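Dihydroorotase (Campylobacter jejuni subsp. jejuni, PDB 3PNU) probably catalyses the reversible cyclization of N-carbamoyl-L-aspartate to (S)-dihydroorotate in pyrimidine biosynthesis, working as a homodimer with two zinc ions per subunit. Local coordinates at residues D86-P91 / E320-T325; I209-L214 / P283-V288; E291-N296 / E300-F305. All coordinates share one frame; numbering follows the deposited sequence.

How the contacts relate
Read from the N terminus, the chain first reaches 86-91, the run into strand 90-93 of the barrel, whose partner 320-325 comes after 228 intervening residues; contact 1 therefore closes the longest loop. Contact 2 falls wholly within that span, joining the turn after strand 205-209 to the start of helix 285-296. Contact 3 follows it in series, pairing the end of the same helix with helix 299-314, and also lies within the span of contact 1. None cross. The evidence for continuity is direct packing: Leu324 CD1 lies 3.8 Å from Leu286 CD1, linking contacts 1 and 2, and Leu211 CD1 lies 3.8 Å from Leu292 CD1, linking contacts 2 and 3.

Contact 1. Residues D86-P91 / E320-T325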
loop_
_atom_site.group_PDB
_atom_site.type_symbol
_atom_site.label_atom_id
_atom_site.label_comp_id
_atom_site.label_asym_id
_atom_site.label_seq_id
_atom_site.Cartn_x
_atom_site.Cartn_y
_atom_site.Cartn_z
ATOM N N ASP A 86 -35.216 14.473 -12.851
ATOM C CA ASP A 86 -36.321 14.765 -11.942
ATOM C C ASP A 86 -35.994 14.796 -10.444
ATOM O O ASP A 86 -36.887 15.026 -9.622
ATOM C CB ASP A 86 -37.416 13.723 -12.194
ATOM C CG ASP A 86 -36.897 12.296 -12.076
ATOM O OD1 ASP A 86 -35.867 12.092 -11.392
ATOM O OD2 ASP A 86 -37.517 11.384 -12.668
ATOM N N GLU A 87 -34.734 14.575 -10.083
ATOM C CA GLU A 87 -34.346 14.560 -8.677
ATOM C C GLU A 87 -34.211 15.954 -8.090
ATOM O O GLU A 87 -33.826 16.892 -8.785
ATOM C CB GLU A 87 -33.008 13.830 -8.517
ATOM C CG GLU A 87 -33.044 12.348 -8.886
ATOM C CD GLU A 87 -33.845 11.518 -7.894
ATOM O OE1 GLU A 87 -33.885 10.285 -8.069
ATOM O OE2 GLU A 87 -34.415 12.094 -6.935
ATOM N N ASN A 88 -34.554 16.078 -6.810
ATOM C CA ASN A 88 -34.389 17.327 -6.083
ATOM C C ASN A 88 -32.939 17.302 -5.626
ATOM O O ASN A 88 -32.589 16.581 -4.677
ATOM C CB ASN A 88 -35.316 17.396 -4.876
ATOM C CG ASN A 88 -35.087 18.650 -4.033
ATOM O OD1 ASN A 88 -34.589 19.668 -4.531
ATOM N ND2 ASN A 88 -35.457 18.583 -2.751
ATOM N N PHE A 89 -32.093 18.074 -6.299
ATOM C CA PHE A 89 -30.667 18.052 -6.007
ATOM C C PHE A 89 -29.940 19.292 -6.496
ATOM O O PHE A 89 -29.959 19.588 -7.679
ATOM C CB PHE A 89 -30.070 16.809 -6.679
ATOM C CG PHE A 89 -28.592 16.710 -6.560
ATOM C CD1 PHE A 89 -28.013 16.267 -5.386
ATOM C CD2 PHE A 89 -27.774 17.049 -7.626
ATOM C CE1 PHE A 89 -26.661 16.169 -5.269
ATOM C CE2 PHE A 89 -26.408 16.955 -7.509
ATOM C CZ PHE A 89 -25.852 16.515 -6.322
ATOM N N THR A 90 -29.291 20.006 -5.582
ATOM C CA THR A 90 -28.547 21.203 -5.946
ATOM C C THR A 90 -27.029 20.945 -5.936
ATOM O O THR A 90 -26.434 20.729 -4.885
ATOM C CB THR A 90 -28.860 22.371 -4.997
ATOM O OG1 THR A 90 -30.272 22.626 -4.998
ATOM C CG2 THR A 90 -28.099 23.629 -5.421
ATOM N N PRO A 91 -26.401 20.978 -7.113
ATOM C CA PRO A 91 -24.966 20.775 -7.198
ATOM C C PRO A 91 -24.243 22.044 -6.802
ATOM O O PRO A 91 -24.526 23.095 -7.361
ATOM C CB PRO A 91 -24.752 20.491 -8.683
ATOM C CG PRO A 91 -25.855 21.265 -9.371
ATOM C CD PRO A 91 -27.013 21.248 -8.435
ATOM N N GLU A 320 -37.526 23.725 0.160
ATOM C CA GLU A 320 -38.275 22.606 0.721
ATOM C C GLU A 320 -37.324 21.473 1.089
ATOM O O GLU A 320 -36.437 21.117 0.321
ATOM C CB GLU A 320 -39.406 22.131 -0.189
ATOM C CG GLU A 320 -39.002 21.681 -1.579
ATOM C CD GLU A 320 -40.186 21.101 -2.362
ATOM O OE1 GLU A 320 -41.244 20.842 -1.734
ATOM O OE2 GLU A 320 -40.052 20.899 -3.596
ATOM N N ASP A 321 -37.515 20.934 2.285
ATOM C CA ASP A 321 -36.674 19.886 2.804
ATOM C C ASP A 321 -36.788 18.586 2.023
ATOM O O ASP A 321 -37.830 18.264 1.464
ATOM C CB ASP A 321 -37.023 19.607 4.273
ATOM C CG ASP A 321 -36.760 20.810 5.198
ATOM O OD1 ASP A 321 -37.231 20.768 6.358
ATOM O OD2 ASP A 321 -36.096 21.792 4.781
ATOM N N LYS A 322 -35.686 17.846 1.994
ATOM C CA LYS A 322 -35.636 16.547 1.367
ATOM C C LYS A 322 -35.421 15.558 2.486
ATOM O O LYS A 322 -34.303 15.351 2.917
ATOM C CB LYS A 322 -34.510 16.487 0.330
ATOM C CG LYS A 322 -34.300 15.122 -0.319
ATOM C CD LYS A 322 -33.470 15.237 -1.606
ATOM C CE LYS A 322 -33.335 13.911 -2.327
ATOM N NZ LYS A 322 -32.768 14.115 -3.681
ATOM N N ILE A 323 -36.503 14.975 2.981
ATOM C CA ILE A 323 -36.407 13.990 4.050
ATOM C C ILE A 323 -36.297 12.600 3.450
ATOM O O ILE A 323 -37.068 12.240 2.565
ATOM C CB ILE A 323 -37.614 14.049 5.030
ATOM C CG1 ILE A 323 -37.696 15.438 5.679
ATOM C CG2 ILE A 323 -37.495 12.966 6.120
ATOM C CD1 ILE A 323 -38.721 15.545 6.806
ATOM N N LEU A 324 -35.317 11.836 3.930
ATOM C CA LEU A 324 -35.089 10.473 3.480
ATOM C C LEU A 324 -35.233 9.564 4.672
ATOM O O LEU A 324 -34.753 9.898 5.757
ATOM C CB LEU A 324 -33.697 10.336 2.881
ATOM C CG LEU A 324 -33.516 11.023 1.525
ATOM C CD1 LEU A 324 -32.067 11.148 1.174
ATOM C CD2 LEU A 324 -34.293 10.283 0.407
ATOM N N THR A 325 -35.897 8.423 4.466
ATOM C CA THR A 325 -36.129 7.447 5.532
ATOM C C THR A 325 -35.394 6.165 5.218
ATOM O O THR A 325 -35.460 5.661 4.092
ATOM C CB THR A 325 -37.642 7.091 5.711
ATOM O OG1 THR A 325 -38.432 8.283 5.751
ATOM C CG2 THR A 325 -37.863 6.297 7.004
#
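Glu87 and Asn88, in the loop that leads into strand 90-93 of the TIM barrel, meet Lys322, which stands just before strand 323-327 of the separate antiparallel sheet. The contact thus bridges the two beta systems of the subunit, near its surface. The chain of Glu87 bends at CG and crosses that of Lys322 at about a right angle, with OE2 4.2 Å from Lys322 NZ. This is too long for a salt bridge, although the opposite charges probably still attract.

Asn88 carries most of the contact, with both backbone and side chain. Its carbonyl oxygen O accepts a hydrogen bond from Lys322 NZ at 2.7 Å. The C=O...N angle is 143°, and the donor is tilted 26° from the carbonyl plane. The amide of Asn88 slides past the lysine in the opposite direction, so that ND2 rests 3.8 Å from Lys322 CB and 4.1 Å from Lys322 CD. This is a contact along the aliphatic stem rather than a polar one. ND2 also comes within 4.1 Å of Glu320 O, again without a hydrogen bond. Beyond Asn88, the side chain of Phe89 packs on Ala57 and Cys84, and the backbone of Thr90 pairs with Cys55 and Ala57.

On the other side, Lys322 is extended from CG onward, and chi1 of 176° sets CG opposite its own backbone N, which carries the ammonium across to the barrel. There NZ also donates to Ala51 O and Phe54 O, so three backbone carbonyls hold this one nitrogen. The same reach brings Lys322 CE to 3.6 Å from Asn88 O.

Contact 2. Residues I209-L214 / P283-V288; sequences ITLHHL and PVILPV
Leu211 projects from the turn after strand 205-209 onto the first turn of helix 285-296, where it meets Ile285 and Val288. Its CB points toward the helix but remains short of contact with it; the branches beyond make the join. Chi1 of 174° carries CG out on the side of its carbonyl carbon, and chi2 of 49° then sets the two methyls. CD1 reaches Val288 CG1 at 4.0 Å. CD2 goes deeper, to 3.7 Å from Ile285 CA and 3.8 Å from Val288 CB, and this places it in the groove between residues one turn apart. Ile285 CG1 borders the same methyl at 4.4 Å. No hydrogen bond joins the segments; the contact is van der Waals packing of the leucine methyls, and Phe258 of strand 256-258 touches both Leu211 and Ile285.

The turn bearing Leu211 is set by its neighbours. Thr210 OG1 accepts from His213 N at 3.0 Å, with an N-H...O angle of 161°, which makes an ST motif. The same OG1 is hydrogen-bonded to His213 ND1 at 2.7 Å. His213 NE2 is bonded in turn to Pro234 O, so both ring nitrogens are engaged and the imidazole is fixed in rotation.

Thr210 also touches Asp261, a zinc ligand, which is consistent with Thr210 belonging to the second shell of the metal centre. The Leu211 packing itself joins a turn at the C-terminal end of a TIM-barrel strand, the end that carries the active site in this superfamily, to a helix outside the barrel.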
loop_
_atom_site.group_PDB
_atom_site.type_symbol
_atom_site.label_atom_id
_atom_site.label_comp_id
_atom_site.label_asym_id
_atom_site.label_seq_id
_atom_site.Cartn_x
_atom_site.Cartn_y
_atom_site.Cartn_z
ATOM N N ILE A 209 -14.849 14.566 6.182
ATOM C CA ILE A 209 -14.405 13.187 6.387
ATOM C C ILE A 209 -15.229 12.228 5.503
ATOM O O ILE A 209 -16.449 12.409 5.336
ATOM C CB ILE A 209 -14.544 12.738 7.836
ATOM C CG1 ILE A 209 -13.721 13.626 8.755
ATOM C CG2 ILE A 209 -14.065 11.316 7.960
ATOM C CD1 ILE A 209 -13.867 13.281 10.206
ATOM N N THR A 210 -14.555 11.222 4.940
ATOM C CA THR A 210 -15.193 10.262 4.051
ATOM C C THR A 210 -15.795 9.100 4.792
ATOM O O THR A 210 -15.574 8.885 5.993
ATOM C CB THR A 210 -14.179 9.615 3.070
ATOM O OG1 THR A 210 -13.309 8.750 3.805
ATOM C CG2 THR A 210 -13.391 10.661 2.327
ATOM N N LEU A 211 -16.543 8.305 4.054
ATOM C CA LEU A 211 -17.116 7.142 4.649
ATOM C C LEU A 211 -16.033 6.109 4.884
ATOM O O LEU A 211 -15.877 5.618 5.996
ATOM C CB LEU A 211 -18.204 6.583 3.750
ATOM C CG LEU A 211 -18.813 5.258 4.208
ATOM C CD1 LEU A 211 -19.201 5.333 5.653
ATOM C CD2 LEU A 211 -19.992 4.894 3.297
ATOM N N HIS A 212 -15.264 5.796 3.844
ATOM C CA HIS A 212 -14.243 4.742 3.969
ATOM C C HIS A 212 -13.207 4.982 5.063
ATOM O O HIS A 212 -12.879 4.059 5.805
ATOM C CB HIS A 212 -13.635 4.359 2.606
ATOM C CG HIS A 212 -13.182 5.511 1.765
ATOM N ND1 HIS A 212 -14.059 6.365 1.131
ATOM C CD2 HIS A 212 -11.940 5.905 1.393
ATOM C CE1 HIS A 212 -13.374 7.262 0.441
ATOM N NE2 HIS A 212 -12.083 7.011 0.590
ATOM N N HIS A 213 -12.754 6.220 5.228
ATOM C CA HIS A 213 -11.757 6.515 6.251
ATOM C C HIS A 213 -12.247 6.325 7.672
ATOM O O HIS A 213 -11.419 6.299 8.626
ATOM C CB HIS A 213 -11.176 7.901 6.058
ATOM C CG HIS A 213 -10.296 8.011 4.858
ATOM N ND1 HIS A 213 -10.638 8.748 3.748
ATOM C CD2 HIS A 213 -9.093 7.450 4.584
ATOM C CE1 HIS A 213 -9.675 8.653 2.847
ATOM N NE2 HIS A 213 -8.727 7.870 3.330
ATOM N N LEU A 214 -13.567 6.209 7.849
ATOM C CA LEU A 214 -14.111 5.940 9.180
ATOM C C LEU A 214 -14.047 4.444 9.457
ATOM O O LEU A 214 -14.181 4.013 10.596
ATOM C CB LEU A 214 -15.577 6.358 9.283
ATOM C CG LEU A 214 -15.858 7.849 9.342
ATOM C CD1 LEU A 214 -17.364 8.092 9.155
ATOM C CD2 LEU A 214 -15.314 8.442 10.645
ATOM N N PRO A 283 -23.481 5.137 -3.994
ATOM C CA PRO A 283 -24.661 4.294 -3.784
ATOM C C PRO A 283 -24.864 3.691 -2.413
ATOM O O PRO A 283 -25.956 3.284 -2.110
ATOM C CB PRO A 283 -24.471 3.145 -4.784
ATOM C CG PRO A 283 -23.167 3.406 -5.491
ATOM C CD PRO A 283 -22.775 4.807 -5.243
ATOM N N VAL A 284 -23.849 3.642 -1.577
ATOM C CA VAL A 284 -23.998 2.945 -0.301
ATOM C C VAL A 284 -23.794 3.788 0.953
ATOM O O VAL A 284 -23.877 3.267 2.070
ATOM C CB VAL A 284 -23.018 1.736 -0.282
ATOM C CG1 VAL A 284 -23.384 0.722 -1.379
ATOM C CG2 VAL A 284 -21.552 2.206 -0.484
ATOM N N ILE A 285 -23.580 5.096 0.774
ATOM C CA ILE A 285 -23.269 6.006 1.907
ATOM C C ILE A 285 -24.270 6.031 3.043
ATOM O O ILE A 285 -23.929 5.753 4.198
ATOM C CB ILE A 285 -23.138 7.467 1.439
ATOM C CG1 ILE A 285 -21.945 7.637 0.507
ATOM C CG2 ILE A 285 -22.998 8.388 2.652
ATOM C CD1 ILE A 285 -21.985 8.893 -0.322
ATOM N N LEU A 286 -25.511 6.385 2.725
ATOM C CA LEU A 286 -26.528 6.517 3.760
ATOM C C LEU A 286 -26.732 5.268 4.580
ATOM O O LEU A 286 -26.672 5.322 5.817
ATOM C CB LEU A 286 -27.855 7.009 3.172
ATOM C CG LEU A 286 -27.785 8.441 2.644
ATOM C CD1 LEU A 286 -29.138 8.836 2.063
ATOM C CD2 LEU A 286 -27.351 9.387 3.766
ATOM N N PRO A 287 -26.966 4.136 3.917
ATOM C CA PRO A 287 -27.190 2.947 4.746
ATOM C C PRO A 287 -25.949 2.571 5.576
ATOM O O PRO A 287 -26.072 2.272 6.784
ATOM C CB PRO A 287 -27.581 1.860 3.725
ATOM C CG PRO A 287 -27.254 2.424 2.359
ATOM C CD PRO A 287 -27.210 3.902 2.479
ATOM N N VAL A 288 -24.762 2.629 4.959
ATOM C CA VAL A 288 -23.543 2.291 5.693
ATOM C C VAL A 288 -23.393 3.250 6.876
ATOM O O VAL A 288 -23.160 2.801 8.000
ATOM C CB VAL A 288 -22.276 2.286 4.801
ATOM C CG1 VAL A 288 -21.059 1.821 5.626
ATOM C CG2 VAL A 288 -22.475 1.384 3.564
#

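Contact 3. Residues E291-N296 / E300-F305; sequences ELFKQN and ENLQKF
Phe293 of helix 285-296 lays its ring against Leu302 of helix 299-314, and Phe305 meets the far end of that ring. The short segments run at 136° to each other, with axes 9.9 Å apart at closest approach, so the pair forms a splayed, roughly antiparallel hairpin closed by a short turn.

Leu302 covers one face of the Phe293 ring from backbone to tip. Its CA lies over that face, 3.6 Å from Phe293 CD2, and its CB is also 3.6 Å from Phe293 CD2. The leucine chain starts out trans to its main-chain nitrogen (chi1 174°), and the second torsion then folds CD1 back beneath the ring. CD1 ends 3.9 Å from the ring centroid, close to the ring normal, in a CH-pi contact. The other methyl, CD2, reaches only the stem, 4.2 Å from Phe293 CB.

At the far end, Phe293 CZ touches Phe305 CD2 at 3.6 Å. Phe305 shares the extended first torsion of Leu302: its CG sits beside its carbonyl carbon, and from there the ring presents CD2 to Phe293 CZ and, at 4.0 Å, to Phe293 CE1. The ring planes are inclined by just 24°, yet the centroids are 5.8 Å apart. This is therefore a strongly displaced pair with little overlap, and the two side chains cross at about a right angle. Phe250, from the end of helix 239-250, completes the aromatic cluster with an edge-to-face contact to Phe293. Phe250 O also accepts a hydrogen bond from Asn301 ND2.

Phe305 also carries the interface inward: it packs on Ala249 and bonds through its backbone to Phe258 of strand 256-258. The result is a helical hairpin with an aromatic core, laid against the outside of the TIM barrel.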
loop_
_atom_site.group_PDB
_atom_site.type_symbol
_atom_site.label_atom_id
_atom_site.label_comp_id
_atom_site.label_asym_id
_atom_site.label_seq_id
_atom_site.Cartn_x
_atom_site.Cartn_y
_atom_site.Cartn_z
ATOM N N GLU A 291 -25.888 2.413 9.723
ATOM C CA GLU A 291 -25.437 1.297 10.583
ATOM C C GLU A 291 -24.337 1.754 11.568
ATOM O O GLU A 291 -24.427 1.496 12.784
ATOM C CB GLU A 291 -25.009 0.085 9.718
ATOM C CG GLU A 291 -24.373 -1.141 10.452
ATOM C CD GLU A 291 -25.221 -1.751 11.592
ATOM O OE1 GLU A 291 -24.715 -2.663 12.292
ATOM O OE2 GLU A 291 -26.373 -1.328 11.808
ATOM N N LEU A 292 -23.324 2.449 11.037
ATOM C CA LEU A 292 -22.210 2.959 11.844
ATOM C C LEU A 292 -22.642 3.813 13.007
ATOM O O LEU A 292 -22.200 3.599 14.143
ATOM C CB LEU A 292 -21.260 3.782 10.965
ATOM C CG LEU A 292 -20.189 2.999 10.221
ATOM C CD1 LEU A 292 -19.594 3.832 9.093
ATOM C CD2 LEU A 292 -19.137 2.555 11.245
ATOM N N PHE A 293 -23.490 4.801 12.730
ATOM C CA PHE A 293 -23.954 5.690 13.798
ATOM C C PHE A 293 -24.831 4.994 14.852
ATOM O O PHE A 293 -24.777 5.379 16.015
ATOM C CB PHE A 293 -24.564 6.987 13.243
ATOM C CG PHE A 293 -23.523 8.004 12.845
ATOM C CD1 PHE A 293 -22.752 7.814 11.705
ATOM C CD2 PHE A 293 -23.298 9.140 13.632
ATOM C CE1 PHE A 293 -21.777 8.736 11.347
ATOM C CE2 PHE A 293 -22.333 10.059 13.285
ATOM C CZ PHE A 293 -21.571 9.862 12.132
ATOM N N LYS A 294 -25.620 3.978 14.479
ATOM C CA LYS A 294 -26.376 3.237 15.519
ATOM C C LYS A 294 -25.425 2.540 16.494
ATOM O O LYS A 294 -25.566 2.659 17.714
ATOM C CB LYS A 294 -27.298 2.171 14.948
ATOM C CG LYS A 294 -28.612 2.670 14.416
ATOM C CD LYS A 294 -29.555 1.488 14.125
ATOM C CE LYS A 294 -29.965 0.703 15.391
ATOM N NZ LYS A 294 -30.888 -0.437 15.066
ATOM N N GLN A 295 -24.448 1.819 15.944
ATOM C CA GLN A 295 -23.499 1.076 16.775
ATOM C C GLN A 295 -22.621 1.968 17.642
ATOM O O GLN A 295 -22.281 1.596 18.766
ATOM C CB GLN A 295 -22.584 0.200 15.904
ATOM C CG GLN A 295 -23.283 -0.872 15.040
ATOM C CD GLN A 295 -23.950 -1.980 15.854
ATOM O OE1 GLN A 295 -23.810 -2.044 17.083
ATOM N NE2 GLN A 295 -24.680 -2.865 15.161
ATOM N N ASN A 296 -22.266 3.149 17.132
ATOM C CA ASN A 296 -21.317 4.020 17.830
ATOM C C ASN A 296 -21.772 5.425 18.194
ATOM O O ASN A 296 -21.064 6.124 18.926
ATOM C CB ASN A 296 -20.065 4.154 16.948
ATOM C CG ASN A 296 -19.452 2.803 16.590
ATOM O OD1 ASN A 296 -19.545 2.355 15.448
ATOM N ND2 ASN A 296 -18.867 2.134 17.573
ATOM N N GLU A 300 -29.001 11.963 16.128
ATOM C CA GLU A 300 -28.772 13.398 16.169
ATOM C C GLU A 300 -27.394 13.744 15.598
ATOM O O GLU A 300 -27.267 14.638 14.755
ATOM C CB GLU A 300 -28.873 13.929 17.608
ATOM C CG GLU A 300 -28.574 15.442 17.725
ATOM C CD GLU A 300 -28.755 15.992 19.144
ATOM O OE1 GLU A 300 -28.397 17.176 19.386
ATOM O OE2 GLU A 300 -29.251 15.242 20.012
ATOM N N ASN A 301 -26.373 13.035 16.073
ATOM C CA ASN A 301 -25.019 13.278 15.615
ATOM C C ASN A 301 -24.839 12.925 14.147
ATOM O O ASN A 301 -24.063 13.549 13.465
ATOM C CB ASN A 301 -24.002 12.623 16.542
ATOM C CG ASN A 301 -23.933 13.322 17.888
ATOM O OD1 ASN A 301 -24.442 14.421 18.047
ATOM N ND2 ASN A 301 -23.295 12.700 18.850
ATOM N N LEU A 302 -25.593 11.964 13.646
ATOM C CA LEU A 302 -25.512 11.655 12.225
ATOM C C LEU A 302 -26.094 12.836 11.420
ATOM O O LEU A 302 -25.556 13.238 10.372
ATOM C CB LEU A 302 -26.251 10.361 11.899
ATOM C CG LEU A 302 -26.355 10.007 10.410
ATOM C CD1 LEU A 302 -25.018 10.175 9.698
ATOM C CD2 LEU A 302 -26.899 8.578 10.202
ATOM N N GLN A 303 -27.192 13.384 11.930
ATOM C CA GLN A 303 -27.879 14.508 11.294
ATOM C C GLN A 303 -26.965 15.725 11.284
ATOM O O GLN A 303 -27.027 16.531 10.367
ATOM C CB GLN A 303 -29.215 14.798 12.017
ATOM C CG GLN A 303 -29.992 16.015 11.508
ATOM C CD GLN A 303 -30.355 15.945 10.028
ATOM O OE1 GLN A 303 -30.734 14.894 9.501
ATOM N NE2 GLN A 303 -30.265 17.087 9.358
ATOM N N LYS A 304 -26.133 15.858 12.312
ATOM C CA LYS A 304 -25.156 16.949 12.385
ATOM C C LYS A 304 -24.012 16.774 11.372
ATOM O O LYS A 304 -23.644 17.710 10.642
ATOM C CB LYS A 304 -24.547 17.030 13.781
ATOM C CG LYS A 304 -25.350 17.809 14.842
ATOM C CD LYS A 304 -24.765 17.532 16.229
ATOM C CE LYS A 304 -25.309 18.416 17.339
ATOM N NZ LYS A 304 -24.652 19.768 17.383
ATOM N N PHE A 305 -23.468 15.568 11.334
ATOM C CA PHE A 305 -22.347 15.229 10.480
ATOM C C PHE A 305 -22.700 15.318 8.997
ATOM O O PHE A 305 -21.909 15.826 8.200
ATOM C CB PHE A 305 -21.817 13.843 10.892
ATOM C CG PHE A 305 -20.666 13.337 10.061
ATOM C CD1 PHE A 305 -19.488 14.060 9.966
ATOM C CD2 PHE A 305 -20.752 12.110 9.416
ATOM C CE1 PHE A 305 -18.439 13.588 9.210
ATOM C CE2 PHE A 305 -19.697 11.634 8.670
ATOM C CZ PHE A 305 -18.537 12.375 8.565
#